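Local coordinates for membrane-anchored mycosin mycp1 (Mycobacterium thermoresistibile, PDB 4HVL), which is a subtilisin-like serine protease of the mycosin group, probably cleaving peptide bonds as an essential component of the ESX-1 (type VII) secretion system, at residues Met23-Val28 and Ala136-Val141; Arg78-Pro83 and Ala126-Leu131; Asn151-Ala156 and Arg189-Thr194. All blocks are in the same frame, centred on the assembly; numbering follows the deposited sequence.

Interaction 1: Met23-Val28 and Ala136-Val141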
ATOM      1  N   MET A  23       9.792   0.872  21.288  1.00 22.95           N
ATOM      2  CA  MET A  23       9.568  -0.408  20.622  1.00 24.28           C
ATOM      3  C   MET A  23      10.859  -1.216  20.680  1.00 25.19           C
ATOM      4  O   MET A  23      11.953  -0.638  20.535  1.00 25.97           O
ATOM      5  CB  MET A  23       9.209  -0.214  19.143  1.00 24.24           C
ATOM      6  CG  MET A  23       7.923   0.535  18.837  1.00 25.06           C
ATOM      7  SD  MET A  23       6.433  -0.330  19.368  1.00 27.72           S
ATOM      8  CE  MET A  23       6.266  -1.630  18.161  1.00 27.87           C
ATOM      9  N   GLU A  24      10.728  -2.532  20.865  1.00 25.14           N
ATOM     10  CA  GLU A  24      11.869  -3.426  21.021  1.00 26.72           C
ATOM     11  C   GLU A  24      11.696  -4.685  20.189  1.00 25.46           C
ATOM     12  O   GLU A  24      10.618  -5.307  20.184  1.00 23.22           O
ATOM     13  CB  GLU A  24      12.056  -3.797  22.497  1.00 30.77           C
ATOM     14  CG  GLU A  24      13.167  -4.819  22.743  1.00 34.33           C
ATOM     15  CD  GLU A  24      13.456  -5.062  24.220  1.00 37.90           C
ATOM     16  OE1 GLU A  24      12.679  -4.593  25.078  1.00 37.98           O
ATOM     17  OE2 GLU A  24      14.452  -5.753  24.517  1.00 42.19           O
ATOM     18  N   GLN A  25      12.769  -5.068  19.493  1.00 24.83           N
ATOM     19  CA  GLN A  25      12.744  -6.286  18.693  1.00 25.51           C
ATOM     20  C   GLN A  25      12.735  -7.502  19.613  1.00 27.87           C
ATOM     21  O   GLN A  25      13.674  -7.709  20.373  1.00 28.87           O
ATOM     22  CB  GLN A  25      13.938  -6.354  17.746  1.00 25.11           C
ATOM     23  CG  GLN A  25      13.876  -7.548  16.825  1.00 25.10           C
ATOM     24  CD  GLN A  25      14.980  -7.545  15.788  1.00 24.94           C
ATOM     25  OE1 GLN A  25      15.768  -6.615  15.709  1.00 25.26           O
ATOM     26  NE2 GLN A  25      15.025  -8.588  14.979  1.00 24.64           N
ATOM     27  N   ARG A  26      11.674  -8.300  19.525  1.00 30.01           N
ATOM     28  CA  ARG A  26      11.554  -9.536  20.297  1.00 34.40           C
ATOM     29  C   ARG A  26      11.793 -10.804  19.463  1.00 34.62           C
ATOM     30  O   ARG A  26      11.988 -11.874  20.022  1.00 37.19           O
ATOM     31  CB  ARG A  26      10.173  -9.609  20.932  1.00 38.00           C
ATOM     32  CG  ARG A  26       9.812  -8.423  21.824  1.00 41.53           C
ATOM     33  CD  ARG A  26      10.391  -8.524  23.226  1.00 46.48           C
ATOM     34  NE  ARG A  26       9.464  -7.949  24.213  1.00 52.62           N
ATOM     35  CZ  ARG A  26       9.543  -6.728  24.760  1.00 55.01           C
ATOM     36  NH1 ARG A  26      10.523  -5.883  24.459  1.00 53.96           N
ATOM     37  NH2 ARG A  26       8.623  -6.347  25.636  1.00 59.03           N
ATOM     38  N   ARG A  27      11.774 -10.698  18.142  1.00 32.75           N
ATOM     39  CA  ARG A  27      11.965 -11.859  17.286  1.00 33.91           C
ATOM     40  C   ARG A  27      13.067 -11.668  16.253  1.00 31.81           C
ATOM     41  O   ARG A  27      13.273 -10.556  15.746  1.00 28.95           O
ATOM     42  CB  ARG A  27      10.684 -12.170  16.522  1.00 35.69           C
ATOM     43  CG  ARG A  27       9.469 -12.464  17.371  1.00 41.67           C
ATOM     44  CD  ARG A  27       8.323 -12.822  16.437  1.00 46.45           C
ATOM     45  NE  ARG A  27       7.022 -12.822  17.107  1.00 54.03           N
ATOM     46  CZ  ARG A  27       5.846 -12.834  16.475  1.00 57.02           C
ATOM     47  NH1 ARG A  27       5.787 -12.846  15.142  1.00 56.04           N
ATOM     48  NH2 ARG A  27       4.717 -12.832  17.180  1.00 60.43           N
ATOM     49  N   VAL A  28      13.716 -12.777  15.899  1.00 31.35           N
ATOM     50  CA  VAL A  28      14.672 -12.816  14.795  1.00 31.27           C
ATOM     51  C   VAL A  28      13.944 -12.567  13.473  1.00 28.75           C
ATOM     52  O   VAL A  28      12.778 -12.919  13.310  1.00 26.91           O
ATOM     53  CB  VAL A  28      15.448 -14.156  14.758  1.00 34.53           C
ATOM     54  CG1 VAL A  28      16.366 -14.235  13.540  1.00 35.37           C
ATOM     55  CG2 VAL A  28      16.258 -14.329  16.032  1.00 38.08           C
ATOM     56  N   ALA A 136       6.100  -6.901  12.637  1.00 17.99           N
ATOM     57  CA  ALA A 136       5.661  -7.948  13.537  1.00 18.92           C
ATOM     58  C   ALA A 136       6.783  -8.474  14.465  1.00 19.50           C
ATOM     59  O   ALA A 136       6.515  -9.227  15.378  1.00 19.84           O
ATOM     60  CB  ALA A 136       5.057  -9.095  12.731  1.00 19.13           C
ATOM     61  N   ALA A 137       8.038  -8.099  14.212  1.00 19.18           N
ATOM     62  CA  ALA A 137       9.164  -8.557  15.030  1.00 19.91           C
ATOM     63  C   ALA A 137       9.395  -7.709  16.298  1.00 20.41           C
ATOM     64  O   ALA A 137      10.168  -8.102  17.180  1.00 20.44           O
ATOM     65  CB  ALA A 137      10.438  -8.565  14.192  1.00 19.49           C
ATOM     66  N   PHE A 138       8.733  -6.554  16.367  1.00 20.65           N
ATOM     67  CA  PHE A 138       8.875  -5.623  17.488  1.00 21.78           C
ATOM     68  C   PHE A 138       7.617  -5.564  18.314  1.00 24.03           C
ATOM     69  O   PHE A 138       6.517  -5.750  17.786  1.00 24.29           O
ATOM     70  CB  PHE A 138       9.152  -4.217  16.966  1.00 20.61           C
ATOM     71  CG  PHE A 138      10.537  -4.020  16.442  1.00 20.27           C
ATOM     72  CD1 PHE A 138      10.958  -4.676  15.288  1.00 19.83           C
ATOM     73  CD2 PHE A 138      11.404  -3.145  17.066  1.00 20.25           C
ATOM     74  CE1 PHE A 138      12.236  -4.476  14.794  1.00 19.62           C
ATOM     75  CE2 PHE A 138      12.673  -2.938  16.575  1.00 20.23           C
ATOM     76  CZ  PHE A 138      13.089  -3.602  15.434  1.00 19.79           C
ATOM     77  N   GLN A 139       7.775  -5.257  19.596  1.00 26.19           N
ATOM     78  CA  GLN A 139       6.644  -5.068  20.509  1.00 29.65           C
ATOM     79  C   GLN A 139       6.839  -3.766  21.299  1.00 29.20           C
ATOM     80  O   GLN A 139       7.979  -3.394  21.612  1.00 27.59           O
ATOM     81  CB  GLN A 139       6.533  -6.223  21.526  1.00 33.19           C
ATOM     82  CG  GLN A 139       6.133  -7.575  20.951  1.00 35.89           C
ATOM     83  CD  GLN A 139       4.716  -7.581  20.392  1.00 38.79           C
ATOM     84  OE1 GLN A 139       3.792  -7.015  20.997  1.00 41.85           O
ATOM     85  NE2 GLN A 139       4.536  -8.214  19.227  1.00 38.27           N
ATOM     86  N   PRO A 140       5.723  -3.109  21.672  1.00 29.37           N
ATOM     87  CA  PRO A 140       5.821  -1.929  22.529  1.00 29.82           C
ATOM     88  C   PRO A 140       6.494  -2.264  23.861  1.00 30.92           C
ATOM     89  O   PRO A 140       6.227  -3.304  24.444  1.00 31.10           O
ATOM     90  CB  PRO A 140       4.354  -1.513  22.745  1.00 31.02           C
ATOM     91  CG  PRO A 140       3.533  -2.422  21.884  1.00 30.41           C
ATOM     92  CD  PRO A 140       4.348  -3.630  21.611  1.00 29.59           C
ATOM     93  N   VAL A 141       7.406  -1.407  24.307  1.00 31.80           N
ATOM     94  CA  VAL A 141       8.035  -1.585  25.602  1.00 33.87           C
ATOM     95  C   VAL A 141       6.921  -1.350  26.613  1.00 37.30           C
ATOM     96  O   VAL A 141       6.155  -0.388  26.477  1.00 37.39           O
ATOM     97  CB  VAL A 141       9.194  -0.595  25.828  1.00 33.58           C
ATOM     98  CG1 VAL A 141       9.763  -0.748  27.219  1.00 35.05           C
ATOM     99  CG2 VAL A 141      10.292  -0.800  24.802  1.00 32.06           C
TER

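Interaction 2: Arg78-Pro83 and Ala126-Leu131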
ATOM      1  N   ARG A  78      18.987  -5.099  -7.469  1.00 18.04           N
ATOM      2  CA  ARG A  78      17.672  -5.196  -8.111  1.00 17.80           C
ATOM      3  C   ARG A  78      16.554  -4.457  -7.406  1.00 17.24           C
ATOM      4  O   ARG A  78      15.545  -4.149  -8.043  1.00 16.78           O
ATOM      5  CB  ARG A  78      17.263  -6.645  -8.340  1.00 18.20           C
ATOM      6  CG  ARG A  78      18.059  -7.274  -9.471  1.00 18.93           C
ATOM      7  CD  ARG A  78      17.598  -8.683  -9.740  1.00 19.04           C
ATOM      8  NE  ARG A  78      16.365  -8.727 -10.529  1.00 18.79           N
ATOM      9  CZ  ARG A  78      15.749  -9.849 -10.874  1.00 18.28           C
ATOM     10  NH1 ARG A  78      16.248 -11.030 -10.501  1.00 18.78           N
ATOM     11  NH2 ARG A  78      14.652  -9.796 -11.607  1.00 17.99           N
ATOM     12  N   VAL A  79      16.734  -4.173  -6.110  1.00 16.82           N
ATOM     13  CA  VAL A  79      15.789  -3.352  -5.332  1.00 16.41           C
ATOM     14  C   VAL A  79      16.628  -2.289  -4.614  1.00 16.85           C
ATOM     15  O   VAL A  79      16.899  -2.418  -3.428  1.00 16.25           O
ATOM     16  CB  VAL A  79      14.999  -4.197  -4.308  1.00 16.28           C
ATOM     17  CG1 VAL A  79      13.809  -3.414  -3.749  1.00 15.79           C
ATOM     18  CG2 VAL A  79      14.503  -5.490  -4.946  1.00 16.28           C
ATOM     19  N   PRO A  80      17.136  -1.287  -5.367  1.00 17.76           N
ATOM     20  CA  PRO A  80      18.144  -0.358  -4.843  1.00 18.35           C
ATOM     21  C   PRO A  80      17.547   0.759  -3.994  1.00 18.28           C
ATOM     22  O   PRO A  80      17.690   1.942  -4.310  1.00 18.77           O
ATOM     23  CB  PRO A  80      18.795   0.199  -6.118  1.00 18.57           C
ATOM     24  CG  PRO A  80      17.692   0.182  -7.110  1.00 18.23           C
ATOM     25  CD  PRO A  80      16.928  -1.084  -6.816  1.00 18.06           C
ATOM     26  N   ALA A  81      16.894   0.381  -2.907  1.00 17.93           N
ATOM     27  CA  ALA A  81      16.204   1.335  -2.061  1.00 17.87           C
ATOM     28  C   ALA A  81      17.142   2.274  -1.313  1.00 18.25           C
ATOM     29  O   ALA A  81      18.279   1.930  -1.035  1.00 17.85           O
ATOM     30  CB  ALA A  81      15.318   0.599  -1.065  1.00 17.80           C
ATOM     31  N   GLU A  82      16.619   3.454  -0.975  1.00 18.89           N
ATOM     32  CA  GLU A  82      17.352   4.477  -0.242  1.00 19.72           C
ATOM     33  C   GLU A  82      16.651   4.735   1.095  1.00 19.58           C
ATOM     34  O   GLU A  82      15.432   4.524   1.203  1.00 18.52           O
ATOM     35  CB  GLU A  82      17.464   5.739  -1.087  1.00 21.60           C
ATOM     36  CG  GLU A  82      18.325   5.546  -2.331  1.00 23.88           C
ATOM     37  CD  GLU A  82      18.207   6.700  -3.326  1.00 26.75           C
ATOM     38  OE1 GLU A  82      18.669   7.804  -2.996  1.00 29.71           O
ATOM     39  OE2 GLU A  82      17.648   6.517  -4.437  1.00 27.94           O
ATOM     40  N   PRO A  83      17.424   5.133   2.127  1.00 19.00           N
ATOM     41  CA  PRO A  83      16.848   5.352   3.443  1.00 19.00           C
ATOM     42  C   PRO A  83      15.733   6.415   3.428  1.00 18.73           C
ATOM     43  O   PRO A  83      15.929   7.521   2.925  1.00 19.04           O
ATOM     44  CB  PRO A  83      18.040   5.828   4.310  1.00 19.35           C
ATOM     45  CG  PRO A  83      19.275   5.774   3.439  1.00 20.15           C
ATOM     46  CD  PRO A  83      18.899   5.268   2.083  1.00 19.50           C
ATOM     47  N   ALA A 126      12.441   3.575 -11.529  1.00 19.41           N
ATOM     48  CA  ALA A 126      12.092   4.525 -10.480  1.00 19.43           C
ATOM     49  C   ALA A 126      13.087   4.440  -9.326  1.00 19.14           C
ATOM     50  O   ALA A 126      13.670   3.387  -9.094  1.00 18.46           O
ATOM     51  CB  ALA A 126      10.684   4.267  -9.988  1.00 18.66           C
ATOM     52  N   ARG A 127      13.282   5.537  -8.611  1.00 23.22           N
ATOM     53  CA  ARG A 127      13.946   5.452  -7.304  1.00 23.96           C
ATOM     54  C   ARG A 127      12.943   4.962  -6.256  1.00 22.18           C
ATOM     55  O   ARG A 127      11.736   5.163  -6.407  1.00 22.73           O
ATOM     56  CB  ARG A 127      14.510   6.799  -6.870  1.00 26.35           C
ATOM     57  CG  ARG A 127      15.806   7.168  -7.566  1.00 30.28           C
ATOM     58  CD  ARG A 127      16.195   8.625  -7.320  1.00 32.47           C
ATOM     59  NE  ARG A 127      16.785   8.857  -5.998  1.00 33.61           N
ATOM     60  CZ  ARG A 127      16.279   9.635  -5.031  1.00 36.84           C
ATOM     61  NH1 ARG A 127      15.121  10.286  -5.182  1.00 39.60           N
ATOM     62  NH2 ARG A 127      16.935   9.765  -3.880  1.00 37.15           N
ATOM     63  N   ILE A 128      13.458   4.333  -5.202  1.00 20.66           N
ATOM     64  CA  ILE A 128      12.660   3.813  -4.090  1.00 19.25           C
ATOM     65  C   ILE A 128      13.198   4.394  -2.781  1.00 18.41           C
ATOM     66  O   ILE A 128      14.384   4.220  -2.474  1.00 18.09           O
ATOM     67  CB  ILE A 128      12.841   2.284  -3.988  1.00 19.20           C
ATOM     68  CG1 ILE A 128      12.333   1.588  -5.243  1.00 20.07           C
ATOM     69  CG2 ILE A 128      12.174   1.715  -2.741  1.00 18.11           C
ATOM     70  CD1 ILE A 128      13.191   0.389  -5.610  1.00 21.17           C
ATOM     71  N   LEU A 129      12.342   5.075  -2.026  1.00 17.68           N
ATOM     72  CA  LEU A 129      12.666   5.490  -0.656  1.00 17.60           C
ATOM     73  C   LEU A 129      11.904   4.577   0.298  1.00 16.49           C
ATOM     74  O   LEU A 129      10.684   4.395   0.125  1.00 16.11           O
ATOM     75  CB  LEU A 129      12.251   6.932  -0.428  1.00 18.28           C
ATOM     76  CG  LEU A 129      12.830   7.901  -1.450  1.00 19.70           C
ATOM     77  CD1 LEU A 129      12.353   9.313  -1.160  1.00 20.32           C
ATOM     78  CD2 LEU A 129      14.353   7.833  -1.470  1.00 19.83           C
ATOM     79  N   SER A 130      12.609   3.980   1.260  1.00 15.66           N
ATOM     80  CA  SER A 130      11.999   3.035   2.215  1.00 15.22           C
ATOM     81  C   SER A 130      11.771   3.653   3.600  1.00 15.06           C
ATOM     82  O   SER A 130      12.709   4.063   4.282  1.00 15.84           O
ATOM     83  CB  SER A 130      12.861   1.769   2.358  1.00 15.16           C
ATOM     84  OG  SER A 130      12.307   0.857   3.317  1.00 14.71           O
ATOM     85  N   LEU A 131      10.511   3.694   4.008  1.00 14.69           N
ATOM     86  CA  LEU A 131      10.129   4.135   5.349  1.00 14.65           C
ATOM     87  C   LEU A 131       9.544   2.934   6.061  1.00 14.09           C
ATOM     88  O   LEU A 131       8.572   2.328   5.572  1.00 13.73           O
ATOM     89  CB  LEU A 131       9.067   5.221   5.285  1.00 15.23           C
ATOM     90  CG  LEU A 131       9.433   6.564   4.668  1.00 16.24           C
ATOM     91  CD1 LEU A 131       9.323   6.533   3.138  1.00 16.53           C
ATOM     92  CD2 LEU A 131       8.520   7.648   5.231  1.00 16.82           C
TER
HETATM   93  O   HOH W   1      16.408   4.035  -5.512  1.00 17.55           O

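Interaction 3: Asn151-Ala156 and Arg189-Thr194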
ATOM      1  N   ASN A 151      -7.681   6.320  22.016  1.00 40.89           N
ATOM      2  CA  ASN A 151      -6.455   7.072  21.706  1.00 39.02           C
ATOM      3  C   ASN A 151      -5.151   6.556  22.322  1.00 38.38           C
ATOM      4  O   ASN A 151      -4.077   7.013  21.936  1.00 36.54           O
ATOM      5  CB  ASN A 151      -6.657   8.555  22.013  1.00 40.12           C
ATOM      6  CG  ASN A 151      -7.564   9.219  20.996  1.00 40.09           C
ATOM      7  OD1 ASN A 151      -7.406   9.021  19.787  1.00 38.29           O
ATOM      8  ND2 ASN A 151      -8.525   9.968  21.464  1.00 41.85           N
ATOM      9  N   THR A 152      -5.229   5.607  23.254  1.00 27.56           N
ATOM     10  CA  THR A 152      -4.035   4.983  23.782  1.00 28.34           C
ATOM     11  C   THR A 152      -3.835   3.535  23.366  1.00 28.45           C
ATOM     12  O   THR A 152      -3.001   2.860  23.944  1.00 30.53           O
ATOM     13  CB  THR A 152      -4.031   5.031  25.317  1.00 30.17           C
ATOM     14  OG1 THR A 152      -5.231   4.409  25.819  1.00 31.77           O
ATOM     15  CG2 THR A 152      -3.926   6.470  25.778  1.00 30.21           C
ATOM     16  N   THR A 153      -4.590   3.050  22.384  1.00 27.76           N
ATOM     17  CA  THR A 153      -4.352   1.722  21.826  1.00 27.62           C
ATOM     18  C   THR A 153      -3.110   1.742  20.917  1.00 26.72           C
ATOM     19  O   THR A 153      -2.637   2.808  20.504  1.00 24.85           O
ATOM     20  CB  THR A 153      -5.533   1.251  20.955  1.00 27.41           C
ATOM     21  OG1 THR A 153      -5.736   2.189  19.889  1.00 26.57           O
ATOM     22  CG2 THR A 153      -6.844   1.112  21.784  1.00 28.49           C
ATOM     23  N   GLN A 154      -2.607   0.554  20.592  1.00 27.40           N
ATOM     24  CA  GLN A 154      -1.501   0.437  19.663  1.00 27.76           C
ATOM     25  C   GLN A 154      -1.897   0.955  18.272  1.00 25.62           C
ATOM     26  O   GLN A 154      -1.070   1.559  17.590  1.00 24.80           O
ATOM     27  CB  GLN A 154      -0.999  -1.008  19.581  1.00 29.97           C
ATOM     28  CG  GLN A 154      -0.264  -1.468  20.827  1.00 32.82           C
ATOM     29  CD  GLN A 154       0.287  -2.892  20.701  1.00 35.62           C
ATOM     30  OE1 GLN A 154       0.712  -3.331  19.617  1.00 37.91           O
ATOM     31  NE2 GLN A 154       0.293  -3.614  21.812  1.00 36.79           N
ATOM     32  N   THR A 155      -3.147   0.718  17.861  1.00 24.38           N
ATOM     33  CA  THR A 155      -3.660   1.242  16.592  1.00 23.14           C
ATOM     34  C   THR A 155      -3.601   2.769  16.562  1.00 22.54           C
ATOM     35  O   THR A 155      -3.185   3.351  15.567  1.00 21.01           O
ATOM     36  CB  THR A 155      -5.104   0.795  16.337  1.00 23.54           C
ATOM     37  OG1 THR A 155      -5.157  -0.628  16.376  1.00 23.73           O
ATOM     38  CG2 THR A 155      -5.601   1.263  14.981  1.00 23.14           C
ATOM     39  N   ALA A 156      -4.019   3.415  17.648  1.00 22.89           N
ATOM     40  CA  ALA A 156      -3.994   4.876  17.706  1.00 22.60           C
ATOM     41  C   ALA A 156      -2.573   5.395  17.602  1.00 22.16           C
ATOM     42  O   ALA A 156      -2.305   6.331  16.851  1.00 22.31           O
ATOM     43  CB  ALA A 156      -4.633   5.370  18.977  1.00 23.17           C
ATOM     44  N   ARG A 189     -15.916   3.242  18.030  1.00 33.14           N
ATOM     45  CA  ARG A 189     -14.786   3.496  18.899  1.00 34.10           C
ATOM     46  C   ARG A 189     -13.776   4.324  18.142  1.00 31.58           C
ATOM     47  O   ARG A 189     -12.673   3.852  17.882  1.00 30.27           O
ATOM     48  CB  ARG A 189     -14.159   2.167  19.340  1.00 37.60           C
ATOM     49  CG  ARG A 189     -15.012   1.368  20.326  1.00 42.13           C
ATOM     50  CD  ARG A 189     -14.272   0.150  20.877  1.00 45.51           C
ATOM     51  NE  ARG A 189     -13.134   0.517  21.736  1.00 48.60           N
ATOM     52  CZ  ARG A 189     -11.840   0.502  21.384  1.00 50.11           C
ATOM     53  NH1 ARG A 189     -11.454   0.129  20.166  1.00 50.92           N
ATOM     54  NH2 ARG A 189     -10.905   0.863  22.265  1.00 51.50           N
ATOM     55  N   PRO A 190     -14.152   5.566  17.780  1.00 30.40           N
ATOM     56  CA  PRO A 190     -13.333   6.357  16.869  1.00 29.12           C
ATOM     57  C   PRO A 190     -12.008   6.822  17.483  1.00 29.10           C
ATOM     58  O   PRO A 190     -11.987   7.283  18.605  1.00 29.40           O
ATOM     59  CB  PRO A 190     -14.235   7.563  16.548  1.00 28.87           C
ATOM     60  CG  PRO A 190     -15.135   7.693  17.733  1.00 30.28           C
ATOM     61  CD  PRO A 190     -15.392   6.284  18.165  1.00 31.20           C
ATOM     62  N   ILE A 191     -10.920   6.681  16.739  1.00 28.12           N
ATOM     63  CA  ILE A 191      -9.612   7.199  17.140  1.00 27.79           C
ATOM     64  C   ILE A 191      -9.508   8.626  16.604  1.00 27.40           C
ATOM     65  O   ILE A 191      -9.990   8.895  15.502  1.00 27.17           O
ATOM     66  CB  ILE A 191      -8.496   6.312  16.517  1.00 27.16           C
ATOM     67  CG1 ILE A 191      -8.388   4.978  17.273  1.00 28.01           C
ATOM     68  CG2 ILE A 191      -7.155   7.022  16.497  1.00 26.42           C
ATOM     69  CD1 ILE A 191      -7.676   3.882  16.497  1.00 27.52           C
ATOM     70  N   ASP A 192      -8.875   9.546  17.339  1.00 27.51           N
ATOM     71  CA  ASP A 192      -8.642  10.875  16.782  1.00 27.10           C
ATOM     72  C   ASP A 192      -7.411  10.764  15.857  1.00 25.36           C
ATOM     73  O   ASP A 192      -6.310  10.641  16.318  1.00 25.49           O
ATOM     74  CB  ASP A 192      -8.468  11.960  17.881  1.00 28.82           C
ATOM     75  CG  ASP A 192      -7.999  13.325  17.311  1.00 29.59           C
ATOM     76  OD1 ASP A 192      -7.965  13.493  16.057  1.00 29.45           O
ATOM     77  OD2 ASP A 192      -7.624  14.232  18.111  1.00 31.63           O
ATOM     78  N   GLU A 193      -7.629  10.765  14.550  1.00 23.63           N
ATOM     79  CA  GLU A 193      -6.551  10.596  13.576  1.00 22.41           C
ATOM     80  C   GLU A 193      -6.564  11.748  12.566  1.00 22.22           C
ATOM     81  O   GLU A 193      -6.204  11.580  11.391  1.00 21.46           O
ATOM     82  CB  GLU A 193      -6.691   9.257  12.869  1.00 21.98           C
ATOM     83  CG  GLU A 193      -8.036   9.035  12.153  1.00 21.93           C
ATOM     84  CD  GLU A 193      -7.910   8.078  10.974  1.00 21.21           C
ATOM     85  OE1 GLU A 193      -7.094   8.339  10.076  1.00 22.04           O
ATOM     86  OE2 GLU A 193      -8.573   7.046  10.945  1.00 21.33           O
ATOM     87  N   THR A 194      -7.031  12.900  13.044  1.00 22.53           N
ATOM     88  CA  THR A 194      -7.009  14.199  12.352  1.00 22.66           C
ATOM     89  C   THR A 194      -5.662  14.468  11.668  1.00 21.38           C
ATOM     90  O   THR A 194      -5.604  14.946  10.524  1.00 20.98           O
ATOM     91  CB  THR A 194      -7.374  15.297  13.409  1.00 24.31           C
ATOM     92  OG1 THR A 194      -8.761  15.144  13.736  1.00 26.23           O
ATOM     93  CG2 THR A 194      -7.186  16.690  12.895  1.00 24.58           C
TER
HETATM   94  O   HOH W   2      -5.021   9.501  18.476  1.00 36.51           O
HETATM   95  O   HOH W   3      -4.105   8.252  16.001  1.00 35.20           O

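Interaction 1: Met23-Val28 and Ala136-Val141
The packed side of this contact is where Q25 lies across the F138 ring. Q25 CB sits over one face, 3.8 Å from the ring centroid in a CH-pi contact, a good place for the aliphatic stem of a long polar residue. Q25 CG stands anti to the backbone N (chi1 -175°), and the extended chain carries the amide past the ring, so that NE2 can donate to R27 O at 2.7 Å. On the same face of the ribbon M23, bent at chi2 and chi3, folds back until SD is 3.6 Å from P140 CA and CE nears F138 CB. Between the strands, E24 and Q139 exchange two backbone hydrogen bonds, and A137 O accepts from R26 N (2.8 Å) and R27 N (3.2 Å), closing the ribbon's end. The other face, carrying E24 and Q139, is looser: R26 NH1 forms a salt bridge to E24 OE1 at 2.6 Å, while the R26 stem crosses Q139 at about a right angle, CG against CG. Long polar and charged chains suit this surface side. Strands 23-25 and 138-140 make a two-stranded antiparallel sheet, separate from the large parallel one; F138 rests on the loop residues V88 and D89, just beyond strand 82-86.

Interaction 2: Arg78-Pro83 and Ala126-Leu131
E82 and R127 supply the charged part of this contact. R127 NH2 donates to E82 OE1 at 2.8 Å, forming a salt bridge whose carboxylate and guanidinium planes are 67° apart; OE1 is met from above the carboxylate plane, so the two groups are not paired flat. R127 reaches it through a bend at chi3 (78°), while its NH1 bonds to T65. The two long chains let the edge strand and its neighbour be bridged near the surface.

The backbone bonds set a parallel register: E82 N donates to I128 O at 2.8 Å and S130 N to E82 O at 2.9 Å. E82 thus uses both its N-H and its C=O on the residues flanking L129. Where the ladder has not yet begun, a water takes over, donating to P80 O and to E82 OE2 while accepting from I128 N at 3.0 Å. P80 is the centre of an inverse gamma turn, which its ring-fixed phi accommodates.

The apolar contacts gather round I128. A81 CB meets its CG2 at 3.7 Å, a small methyl fitting close against the branch, and P80 CD and V79 CG1 approach CD1. L129 CD2 meets E82 CB at 3.8 Å on the other face.

Strand 82-86 is one of the two edge strands of the seven-stranded parallel sheet and 127-132 its neighbour, with 65-70 beyond; helix 102-110 covers V79 and I128.

Interaction 3: Asn151-Ala156 and Arg189-Thr194
A single side-chain oxygen, N151 OD1, provides the direct hydrogen bond between two segments that share no strand pairing. D192 N donates to it at 2.9 Å, in the carbonyl plane and on a lone pair, with an N-H...O angle of 161°. Asparagine suits the place because its short amide can offer a carbonyl to a loop N-H much as a backbone would. With CG beside its own N (chi1 -73°), the amide is directed at D192. Two waters near D192 O extend this polar seam, one also by N151 OD1 and the other by A156 O.

Beside it lies a small apolar patch made by I191, whose two branches divide the work. CD1 reaches T155 CG2 at 3.7 Å, and CG2 meets A156 CB at 3.9 Å, the small alanine allowing the helix to come close. The T155 methyl is placed there with CG2 anti to the backbone N, leaving its hydroxyl turned from I191. At the margin, R189 NH2 only brushes T153 CG2.

T153 is the N-cap of helix 154-171, its OG1 accepting from A156 N at 3.1 Å, while the same OG1 bonds to P150 O. D192 OD1 takes T194 N in an Asx turn, and T194 OG1 from the opposite face. Two helix starts, capped 154-171 and Asx-turned 194-206, thus meet here, with T155 about 6 Å from zinc ligand E181 between side chains.

In the fold
Interaction 2 lies deepest, about 15 Å between its centre and that of the chain, and belongs to the parallel sheet of the subtilisin fold; S130 comes within about 6 Å of the predicted catalytic D70, side chain to side chain. Interaction 1 is a surface contact; interaction 3, also far out, is partly buried. Strand 127-132 of interaction 2 is followed by strand 138-140 of interaction 1, and this in turn by helix 154-171 of interaction 3, where P140 CG and Q154 NE2 pack at 3.5 Å. Backbone pairing governs the first two, antiparallel on the surface and parallel in the sheet, whereas interaction 3 rests on one asparagine amide and one isoleucine, with waters beside.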